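Local coordinates for CzcP cation efflux P1-ATPase (Ralstonia metallidurans, PDB 4U9R), which probably couples ATP hydrolysis to export of zinc and related metals across the membrane, the piece described here being its cadmium-binding, ferredoxin-like N-terminal extension, at residues 42-47 / 144-149; 60-65 / 75-80; 105-110 / 140-145. All blocks are in the same frame, centred on the assembly; numbering follows the deposited sequence.

Contact 1 (42-47 / 144-149); sequences DPCVER and RVEFDN. With CD (cadmium ion), chain B.
The backbones of Asp42 and Glu146 stay 8.7 Å apart at their CA atoms, and helix 43-47 and strand 144-148 approach no closer than 11.7 Å between axes and run at 42° to each other; side chains and a cadmium ion fill the interval. Glu146 reaches across from the strand, with its CG anti to the backbone N (chi1 173°) and its chain bent at chi2, and chelates the metal unevenly, through OE2 at 2.1 Å and OE1 at 2.6 Å. From the opposite direction Asp42 offers OD1, 2.1 Å from cadmium, while SG of Cys44 adds a softer thiolate-type ligand at 2.6 Å. His105, on neighbouring strand 103-109, completes the site with its NE2. Helix 43-53 packs against strand 58-64 of one three-stranded sheet, while strand 142-148 is the central strand of the other, so the cadmium bridges the two halves of this ferredoxin-like extension. Two bonds, from Cys44 N and from Arg47, hold the carboxylate ligands in place. Asp42 is the N-cap of the helix: its OD1 accepts Cys44 N at 2.9 Å, met on the anti side, and the same oxygen therefore serves both metal and helix end. Arg47 NH1 forms a salt bridge to Glu146 OE2, arriving 54° out of the carboxylate plane. The two carboxylates come close, and the metal and this guanidinium probably offset their mutual repulsion. Pro43 lays its ring alongside, with CG 3.1 Å from Glu146 OE1. The guanidinium edge of Arg144 lies beside the Asp42 backbone without a bond; its salt bridge is to Asp39.

Contact 2 (60-65 / 75-80); sequences AAHIKT and CVHYDP. With CD (cadmium ion), chain C; TCE (3,3',3''-phosphanetriyltripropanoic acid), chain D.
Cys75 N reaches His62 O in a bond of 2.8 Å, almost straight at 175° and directed nearly along the C=O axis; the return bond from His62 N to Cys75 O completes this antiparallel hydrogen-bonded pair. A second such pair, Ala60 with His77, lies further along, and between them Ala61 and Val76 form a non-hydrogen-bonded pair. The alternation puts His62, Cys75 and His77 on one face of the sheet, where a cadmium ion collects them: NE2 of His62 and NE2 of His77 each bind it at 2.2 Å, and SG of Cys75 at 2.5 Å. The His62 ring gets there because its CG sits between the backbone N and the carbonyl carbon (chi1 62°), whereas Cys75 extends its SG anti to the backbone N. The two imidazoles are steeply inclined, with planes 74° apart. Each ring also rests on a carbon from the opposing strand: Ala60 CB lies over a face of His77, offset toward the rim, and Cys75 CB over a face of His62, 4.2 Å from its centroid. Beside them Lys64 sets CG 3.7 Å from Cys75 CB, then bends repeatedly until NZ lies against bound 3,3',3''-phosphanetriyltripropanoic acid, 3.1 Å from its C5 methylene and not at a carboxylate. The phosphorus atom P stands 2.7 Å from the cadmium, consistent with a fourth ligand; Lys25 and Arg27 also line the pocket of this tricarboxylic compound. On the opposite face Ala61 meets helix 43-53 and Val76 meets helix 85-102. The whole is a beta hairpin of a ferredoxin-like sheet, with helices on one face and a His-Cys-His metal site on the other.

Contact 3 (105-110 / 140-145); sequences HVLWQL and SGIARV. With CD (cadmium ion), chain B.
Trp108, paired with Ala143 across the strands, has Val106 CB over the centre of one face of its indole, 3.7 Å above the plane; the flat amide of Gln109 is held at its own edge by the carbonyls of Ser140, across the contact, and of Leu110, the next residue along its own strand segment. NE2 of Gln109 donates to Ser140 O at 2.9 Å, with that oxygen lying in the amide plane, and also to Leu110 O, again in the plane, so the two bonds fix the amide's rotation. Its OE1 turns to Ile142, whose CD1 comes within 3.4 Å as the two side chains cross at about a right angle. The bend at chi2 (65°) folds the glutamine back over the opposite strand. Leu107 and Ile142 occupy the same face as Gln109: CD1 of Leu107 touches Ile142 CG2 at 3.7 Å and also rests against CB of Arg144. Trp108 and Ala143 point to the other face, where Trp108, Val106 and Leu110 meet helix 154-162. The strands run antiparallel in a three-stranded sheet of order 1-3-2, with 142-148 central and 103-109 at one edge. Ala143 N donates to Trp108 O at 2.8 Å and Trp108 N to Ala143 O; beyond them Leu110 N binds Gly141 O at 2.9 Å, and Gly141 has a positive phi, which glycine takes readily. Toward His105 the Val145 N to Val106 O bond is weak. At that end the His105 imidazole turns to the cadmium, NE2 2.2 Å away. A ring nitrogen contributes no negative charge if the imidazole is neutral, so the charge balance of that ion probably rests on its carboxylate and thiolate ligands.

Contacts 1 and 3 share Arg144 and Val145 on strand 142-148 and have centres about 14 Å apart. They meet at one cadmium ion: His105 from contact 3 completes the ligand set of contact 1, with His105 CD2 3.1 Å from Asp42 OD2. Contact 2 serves a different ion, and the two cadmium ions are about 22 Å apart. It joins contact 1 through packing of Val45 CG1 on Ile63 CG1 at 3.6 Å, where helix 43-53 lies against strand 58-64. Contacts 2 and 3 do not touch, their nearest atoms being about 12 Å and their centres about 32 Å apart, on opposite sides of the chain's centre.

Contact 1 (42-47 / 144-149)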
loop_
_atom_site.group_PDB
_atom_site.type_symbol
_atom_site.label_atom_id
_atom_site.label_comp_id
_atom_site.label_asym_id
_atom_site.label_seq_id
_atom_site.Cartn_x
_atom_site.Cartn_y
_atom_site.Cartn_z
ATOM N N ASP A 42 2.985 3.326 2.745
ATOM C CA ASP A 42 1.944 3.200 1.700
ATOM C C ASP A 42 0.659 2.746 2.403
ATOM O O ASP A 42 0.717 1.952 3.336
ATOM C CB ASP A 42 2.412 2.235 0.593
ATOM C CG ASP A 42 1.330 1.953 -0.488
ATOM O OD1 ASP A 42 0.413 1.208 -0.200
ATOM O OD2 ASP A 42 1.403 2.432 -1.638
ATOM N N PRO A 43 -0.493 3.293 2.000
ATOM C CA PRO A 43 -1.745 3.038 2.686
ATOM C C PRO A 43 -2.246 1.593 2.619
ATOM O O PRO A 43 -3.228 1.263 3.295
ATOM C CB PRO A 43 -2.735 3.973 1.981
ATOM C CG PRO A 43 -2.125 4.272 0.671
ATOM C CD PRO A 43 -0.661 4.283 0.912
ATOM N N CYS A 44 -1.600 0.768 1.799
ATOM C CA CYS A 44 -1.848 -0.659 1.778
ATOM C C CYS A 44 -1.576 -1.291 3.173
ATOM O O CYS A 44 -2.327 -2.128 3.626
ATOM C CB CYS A 44 -1.024 -1.338 0.659
ATOM S SG CYS A 44 -1.975 -1.412 -0.862
ATOM N N VAL A 45 -0.525 -0.858 3.849
ATOM C CA VAL A 45 -0.207 -1.337 5.189
ATOM C C VAL A 45 -1.349 -1.086 6.179
ATOM O O VAL A 45 -1.728 -2.004 6.941
ATOM C CB VAL A 45 1.101 -0.717 5.718
ATOM C CG1 VAL A 45 1.362 -1.182 7.150
ATOM C CG2 VAL A 45 2.261 -1.133 4.832
ATOM N N GLU A 46 -1.901 0.129 6.140
ATOM C CA GLU A 46 -3.092 0.536 6.938
ATOM C C GLU A 46 -4.349 -0.196 6.515
ATOM O O GLU A 46 -5.190 -0.548 7.364
ATOM C CB GLU A 46 -3.367 2.060 6.816
ATOM C CG GLU A 46 -4.541 2.589 7.657
ATOM C CD GLU A 46 -5.072 3.975 7.219
ATOM O OE1 GLU A 46 -4.953 4.957 7.993
ATOM O OE2 GLU A 46 -5.631 4.088 6.102
ATOM N N ARG A 47 -4.534 -0.384 5.214
ATOM C CA ARG A 47 -5.677 -1.186 4.766
ATOM C C ARG A 47 -5.632 -2.578 5.421
ATOM O O ARG A 47 -6.628 -3.055 5.965
ATOM C CB ARG A 47 -5.709 -1.356 3.256
ATOM C CG ARG A 47 -6.550 -0.331 2.534
ATOM C CD ARG A 47 -6.614 -0.570 1.011
ATOM N NE ARG A 47 -6.847 0.702 0.321
ATOM C CZ ARG A 47 -5.920 1.450 -0.289
ATOM N NH1 ARG A 47 -4.661 1.049 -0.423
ATOM N NH2 ARG A 47 -6.283 2.607 -0.821
ATOM N N ARG A 144 4.054 9.800 -7.101
ATOM C CA ARG A 144 3.708 8.684 -6.201
ATOM C C ARG A 144 2.203 8.424 -6.282
ATOM O O ARG A 144 1.422 9.134 -5.657
ATOM C CB ARG A 144 4.090 9.051 -4.759
ATOM C CG ARG A 144 3.566 8.111 -3.669
ATOM C CD ARG A 144 3.601 8.757 -2.286
ATOM N NE ARG A 144 3.526 7.750 -1.234
ATOM C CZ ARG A 144 4.531 6.945 -0.885
ATOM N NH1 ARG A 144 5.708 7.021 -1.496
ATOM N NH2 ARG A 144 4.365 6.052 0.082
ATOM N N VAL A 145 1.801 7.405 -7.032
ATOM C CA VAL A 145 0.375 7.127 -7.260
ATOM C C VAL A 145 -0.024 5.743 -6.703
ATOM O O VAL A 145 0.826 4.862 -6.493
ATOM C CB VAL A 145 0.012 7.271 -8.767
ATOM C CG1 VAL A 145 0.738 6.246 -9.614
ATOM C CG2 VAL A 145 -1.483 7.169 -9.015
ATOM N N GLU A 146 -1.313 5.584 -6.424
ATOM C CA GLU A 146 -1.873 4.304 -6.020
ATOM C C GLU A 146 -3.179 4.133 -6.749
ATOM O O GLU A 146 -3.959 5.083 -6.822
ATOM C CB GLU A 146 -2.093 4.283 -4.514
ATOM C CG GLU A 146 -2.841 3.050 -3.999
ATOM C CD GLU A 146 -2.273 2.532 -2.698
ATOM O OE1 GLU A 146 -1.409 3.203 -2.111
ATOM O OE2 GLU A 146 -2.679 1.434 -2.283
ATOM N N PHE A 147 -3.424 2.945 -7.293
ATOM C CA PHE A 147 -4.580 2.750 -8.154
ATOM C C PHE A 147 -5.282 1.397 -8.063
ATOM O O PHE A 147 -4.692 0.394 -7.677
ATOM C CB PHE A 147 -4.194 3.019 -9.616
ATOM C CG PHE A 147 -3.012 2.232 -10.098
ATOM C CD1 PHE A 147 -1.730 2.658 -9.819
ATOM C CD2 PHE A 147 -3.180 1.092 -10.865
ATOM C CE1 PHE A 147 -0.636 1.950 -10.276
ATOM C CE2 PHE A 147 -2.092 0.366 -11.325
ATOM C CZ PHE A 147 -0.815 0.797 -11.030
ATOM N N ASP A 148 -6.553 1.408 -8.471
ATOM C CA ASP A 148 -7.429 0.251 -8.458
ATOM C C ASP A 148 -7.263 -0.549 -9.758
ATOM O O ASP A 148 -7.754 -0.152 -10.815
ATOM C CB ASP A 148 -8.885 0.717 -8.260
ATOM C CG ASP A 148 -9.901 -0.422 -8.325
ATOM O OD1 ASP A 148 -9.531 -1.571 -8.646
ATOM O OD2 ASP A 148 -11.091 -0.149 -8.064
ATOM N N ASN A 149 -6.579 -1.688 -9.648
ATOM C CA ASN A 149 -6.250 -2.559 -10.778
ATOM C C ASN A 149 -7.428 -3.118 -11.573
ATOM O O ASN A 149 -7.224 -3.675 -12.652
ATOM C CB ASN A 149 -5.412 -3.747 -10.290
ATOM C CG ASN A 149 -3.971 -3.383 -10.018
ATOM O OD1 ASN A 149 -3.447 -2.414 -10.561
ATOM N ND2 ASN A 149 -3.309 -4.180 -9.184
HETATM CD CD CD B . -0.755 0.645 -1.857
#

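Contact 2 (60-65 / 75-80)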
loop_
_atom_site.group_PDB
_atom_site.type_symbol
_atom_site.label_atom_id
_atom_site.label_comp_id
_atom_site.label_asym_id
_atom_site.label_seq_id
_atom_site.Cartn_x
_atom_site.Cartn_y
_atom_site.Cartn_z
ATOM N N ALA A 60 -4.634 -7.275 18.733
ATOM C CA ALA A 60 -3.945 -6.114 18.218
ATOM C C ALA A 60 -3.261 -6.445 16.928
ATOM O O ALA A 60 -3.003 -7.623 16.583
ATOM C CB ALA A 60 -2.905 -5.617 19.218
ATOM N N ALA A 61 -2.956 -5.395 16.211
ATOM C CA ALA A 61 -2.195 -5.496 15.017
ATOM C C ALA A 61 -1.472 -4.171 14.805
ATOM O O ALA A 61 -2.068 -3.087 14.966
ATOM C CB ALA A 61 -3.122 -5.820 13.850
ATOM N N HIS A 62 -0.189 -4.248 14.455
ATOM C CA HIS A 62 0.616 -3.040 14.303
ATOM C C HIS A 62 1.900 -3.358 13.548
ATOM O O HIS A 62 2.284 -4.551 13.350
ATOM C CB HIS A 62 0.914 -2.399 15.685
ATOM C CG HIS A 62 1.711 -3.274 16.604
ATOM N ND1 HIS A 62 3.043 -3.054 16.871
ATOM C CD2 HIS A 62 1.372 -4.393 17.289
ATOM C CE1 HIS A 62 3.484 -3.989 17.696
ATOM N NE2 HIS A 62 2.489 -4.810 17.970
ATOM N N ILE A 63 2.534 -2.304 13.076
ATOM C CA ILE A 63 3.792 -2.394 12.358
ATOM C C ILE A 63 4.936 -2.356 13.342
ATOM O O ILE A 63 4.855 -1.659 14.350
ATOM C CB ILE A 63 3.959 -1.215 11.388
ATOM C CG1 ILE A 63 2.797 -1.164 10.417
ATOM C CG2 ILE A 63 5.252 -1.307 10.584
ATOM C CD1 ILE A 63 1.982 0.105 10.586
ATOM N N LYS A 64 5.977 -3.139 13.057
ATOM C CA LYS A 64 7.282 -3.101 13.750
ATOM C C LYS A 64 8.300 -2.603 12.744
ATOM O O LYS A 64 8.619 -3.295 11.761
ATOM C CB LYS A 64 7.717 -4.490 14.176
ATOM C CG LYS A 64 6.647 -5.265 14.920
ATOM C CD LYS A 64 6.755 -5.039 16.395
ATOM C CE LYS A 64 7.957 -5.784 16.940
ATOM N NZ LYS A 64 8.718 -4.858 17.803
ATOM N N THR A 65 8.798 -1.405 12.978
ATOM C CA THR A 65 9.585 -0.691 11.985
ATOM C C THR A 65 11.035 -1.145 11.960
ATOM O O THR A 65 11.680 -1.231 13.004
ATOM C CB THR A 65 9.553 0.823 12.257
ATOM O OG1 THR A 65 8.200 1.296 12.178
ATOM C CG2 THR A 65 10.404 1.543 11.243
ATOM N N CYS A 75 2.996 -7.280 13.313
ATOM C CA CYS A 75 2.865 -8.081 14.452
ATOM C C CYS A 75 1.385 -8.104 14.791
ATOM O O CYS A 75 0.731 -7.064 14.887
ATOM C CB CYS A 75 3.742 -7.505 15.564
ATOM S SG CYS A 75 3.713 -8.468 17.090
ATOM N N VAL A 76 0.853 -9.312 14.975
ATOM C CA VAL A 76 -0.530 -9.506 15.273
ATOM C C VAL A 76 -0.619 -10.284 16.564
ATOM O O VAL A 76 -0.004 -11.319 16.697
ATOM C CB VAL A 76 -1.216 -10.308 14.152
ATOM C CG1 VAL A 76 -2.678 -10.591 14.472
ATOM C CG2 VAL A 76 -1.176 -9.552 12.842
ATOM N N HIS A 77 -1.390 -9.765 17.510
ATOM C CA HIS A 77 -1.643 -10.409 18.744
ATOM C C HIS A 77 -3.038 -11.034 18.671
ATOM O O HIS A 77 -4.004 -10.413 18.226
ATOM C CB HIS A 77 -1.634 -9.401 19.895
ATOM C CG HIS A 77 -0.385 -8.563 19.995
ATOM N ND1 HIS A 77 -0.122 -7.806 21.120
ATOM C CD2 HIS A 77 0.626 -8.294 19.126
ATOM C CE1 HIS A 77 1.018 -7.152 20.963
ATOM N NE2 HIS A 77 1.508 -7.442 19.774
ATOM N N TYR A 78 -3.134 -12.276 19.102
ATOM C CA TYR A 78 -4.377 -12.967 19.095
ATOM C C TYR A 78 -4.584 -13.738 20.413
ATOM O O TYR A 78 -3.632 -14.027 21.180
ATOM C CB TYR A 78 -4.453 -13.879 17.874
ATOM C CG TYR A 78 -3.486 -15.029 17.913
ATOM C CD1 TYR A 78 -2.151 -14.842 17.546
ATOM C CD2 TYR A 78 -3.898 -16.306 18.331
ATOM C CE1 TYR A 78 -1.253 -15.887 17.591
ATOM C CE2 TYR A 78 -2.998 -17.364 18.375
ATOM C CZ TYR A 78 -1.671 -17.125 18.003
ATOM O OH TYR A 78 -0.752 -18.105 18.030
ATOM N N ASP A 79 -5.849 -14.038 20.655
ATOM C CA ASP A 79 -6.318 -14.870 21.760
ATOM C C ASP A 79 -6.458 -16.303 21.260
ATOM O O ASP A 79 -7.400 -16.619 20.524
ATOM C CB ASP A 79 -7.699 -14.340 22.182
ATOM C CG ASP A 79 -8.317 -15.121 23.327
ATOM O OD1 ASP A 79 -7.709 -16.111 23.801
ATOM O OD2 ASP A 79 -9.422 -14.721 23.751
ATOM N N PRO A 80 -5.539 -17.190 21.649
ATOM C CA PRO A 80 -5.663 -18.532 21.133
ATOM C C PRO A 80 -6.902 -19.334 21.619
ATOM O O PRO A 80 -7.058 -20.473 21.202
ATOM C CB PRO A 80 -4.362 -19.208 21.597
ATOM C CG PRO A 80 -3.962 -18.469 22.813
ATOM C CD PRO A 80 -4.463 -17.074 22.653
HETATM CD CD CD C . 3.302 -6.695 18.813
HETATM O O16 TCE D . 10.232 -6.609 21.944
HETATM C C14 TCE D . 9.521 -7.187 21.091
HETATM O O15 TCE D . 9.692 -8.369 20.718
HETATM C C5 TCE D . 8.376 -6.411 20.468
HETATM C C2 TCE D . 7.018 -6.818 20.985
HETATM P P TCE D . 5.586 -6.038 20.142
HETATM C C3 TCE D . 6.041 -4.261 20.090
HETATM C C6 TCE D . 4.911 -3.422 20.667
HETATM C C8 TCE D . 5.389 -2.301 21.570
HETATM O O10 TCE D . 4.924 -1.157 21.370
HETATM O O9 TCE D . 6.221 -2.576 22.466
HETATM C C1 TCE D . 4.260 -6.103 21.409
HETATM C C4 TCE D . 4.835 -5.515 22.695
HETATM C C11 TCE D . 3.803 -4.813 23.557
HETATM O O12 TCE D . 2.720 -5.402 23.780
HETATM O O13 TCE D . 4.091 -3.678 24.000
#

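Contact 3 (105-110 / 140-145)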
loop_
_atom_site.group_PDB
_atom_site.type_symbol
_atom_site.label_atom_id
_atom_site.label_comp_id
_atom_site.label_asym_id
_atom_site.label_seq_id
_atom_site.Cartn_x
_atom_site.Cartn_y
_atom_site.Cartn_z
ATOM N N HIS A 105 0.759 0.238 -7.745
ATOM C CA HIS A 105 1.571 1.425 -7.506
ATOM C C HIS A 105 2.611 1.581 -8.614
ATOM O O HIS A 105 3.220 0.604 -9.050
ATOM C CB HIS A 105 2.306 1.333 -6.179
ATOM C CG HIS A 105 1.587 0.523 -5.156
ATOM N ND1 HIS A 105 1.732 -0.845 -5.065
ATOM C CD2 HIS A 105 0.696 0.876 -4.204
ATOM C CE1 HIS A 105 0.964 -1.298 -4.096
ATOM N NE2 HIS A 105 0.326 -0.274 -3.558
ATOM N N VAL A 106 2.784 2.816 -9.071
ATOM C CA VAL A 106 3.976 3.203 -9.812
ATOM C C VAL A 106 4.578 4.423 -9.133
ATOM O O VAL A 106 3.870 5.256 -8.576
ATOM C CB VAL A 106 3.714 3.503 -11.307
ATOM C CG1 VAL A 106 3.386 2.228 -12.061
ATOM C CG2 VAL A 106 2.617 4.540 -11.490
ATOM N N LEU A 107 5.900 4.479 -9.147
ATOM C CA LEU A 107 6.641 5.638 -8.680
ATOM C C LEU A 107 7.547 6.056 -9.851
ATOM O O LEU A 107 8.617 5.464 -10.076
ATOM C CB LEU A 107 7.447 5.299 -7.419
ATOM C CG LEU A 107 8.151 6.470 -6.731
ATOM C CD1 LEU A 107 7.146 7.393 -6.070
ATOM C CD2 LEU A 107 9.165 5.954 -5.715
ATOM N N TRP A 108 7.085 7.043 -10.618
ATOM C CA TRP A 108 7.769 7.453 -11.837
ATOM C C TRP A 108 8.417 8.808 -11.698
ATOM O O TRP A 108 7.862 9.705 -11.049
ATOM C CB TRP A 108 6.802 7.492 -13.014
ATOM C CG TRP A 108 6.457 6.163 -13.525
ATOM C CD1 TRP A 108 7.258 5.051 -13.543
ATOM C CD2 TRP A 108 5.223 5.779 -14.118
ATOM N NE1 TRP A 108 6.585 3.995 -14.105
ATOM C CE2 TRP A 108 5.335 4.417 -14.473
ATOM C CE3 TRP A 108 4.031 6.448 -14.383
ATOM C CZ2 TRP A 108 4.295 3.713 -15.088
ATOM C CZ3 TRP A 108 2.992 5.739 -14.987
ATOM C CH2 TRP A 108 3.135 4.389 -15.329
ATOM N N GLN A 109 9.600 8.912 -12.316
ATOM C CA GLN A 109 10.325 10.168 -12.535
ATOM C C GLN A 109 9.853 10.761 -13.868
ATOM O O GLN A 109 10.233 10.283 -14.945
ATOM C CB GLN A 109 11.843 9.905 -12.557
ATOM C CG GLN A 109 12.721 11.099 -12.932
ATOM C CD GLN A 109 12.645 12.231 -11.922
ATOM O OE1 GLN A 109 13.354 12.231 -10.915
ATOM N NE2 GLN A 109 11.791 13.215 -12.195
ATOM N N LEU A 110 8.986 11.772 -13.791
ATOM C CA LEU A 110 8.483 12.429 -14.999
ATOM C C LEU A 110 9.531 13.365 -15.597
ATOM O O LEU A 110 10.391 13.902 -14.899
ATOM C CB LEU A 110 7.192 13.201 -14.707
ATOM C CG LEU A 110 5.997 12.383 -14.192
ATOM C CD1 LEU A 110 4.785 13.287 -14.000
ATOM C CD2 LEU A 110 5.654 11.229 -15.126
ATOM N N SER A 140 10.514 18.397 -8.534
ATOM C CA SER A 140 11.443 17.544 -9.279
ATOM C C SER A 140 10.703 16.421 -10.004
ATOM O O SER A 140 11.313 15.585 -10.671
ATOM C CB SER A 140 12.542 16.977 -8.375
ATOM O OG SER A 140 13.115 15.811 -8.938
ATOM N N GLY A 141 9.381 16.426 -9.875
ATOM C CA GLY A 141 8.504 15.602 -10.684
ATOM C C GLY A 141 8.560 14.102 -10.461
ATOM O O GLY A 141 8.526 13.322 -11.429
ATOM N N ILE A 142 8.666 13.699 -9.190
ATOM C CA ILE A 142 8.486 12.291 -8.800
ATOM C C ILE A 142 7.017 12.072 -8.445
ATOM O O ILE A 142 6.508 12.651 -7.480
ATOM C CB ILE A 142 9.378 11.882 -7.613
ATOM C CG1 ILE A 142 10.848 11.816 -8.045
ATOM C CG2 ILE A 142 8.936 10.534 -7.045
ATOM C CD1 ILE A 142 11.211 10.562 -8.818
ATOM N N ALA A 143 6.346 11.240 -9.244
ATOM C CA ALA A 143 4.920 10.957 -9.066
ATOM C C ALA A 143 4.719 9.669 -8.254
ATOM O O ALA A 143 5.151 8.599 -8.681
ATOM C CB ALA A 143 4.229 10.843 -10.423
ATOM N N ARG A 144 4.054 9.800 -7.101
ATOM C CA ARG A 144 3.708 8.684 -6.201
ATOM C C ARG A 144 2.203 8.424 -6.282
ATOM O O ARG A 144 1.422 9.134 -5.657
ATOM C CB ARG A 144 4.090 9.051 -4.759
ATOM C CG ARG A 144 3.566 8.111 -3.669
ATOM C CD ARG A 144 3.601 8.757 -2.286
ATOM N NE ARG A 144 3.526 7.750 -1.234
ATOM C CZ ARG A 144 4.531 6.945 -0.885
ATOM N NH1 ARG A 144 5.708 7.021 -1.496
ATOM N NH2 ARG A 144 4.365 6.052 0.082
ATOM N N VAL A 145 1.801 7.405 -7.032
ATOM C CA VAL A 145 0.375 7.127 -7.260
ATOM C C VAL A 145 -0.024 5.743 -6.703
ATOM O O VAL A 145 0.826 4.862 -6.493
ATOM C CB VAL A 145 0.012 7.271 -8.767
ATOM C CG1 VAL A 145 0.738 6.246 -9.614
ATOM C CG2 VAL A 145 -1.483 7.169 -9.015
HETATM CD CD CD B . -0.755 0.645 -1.857
#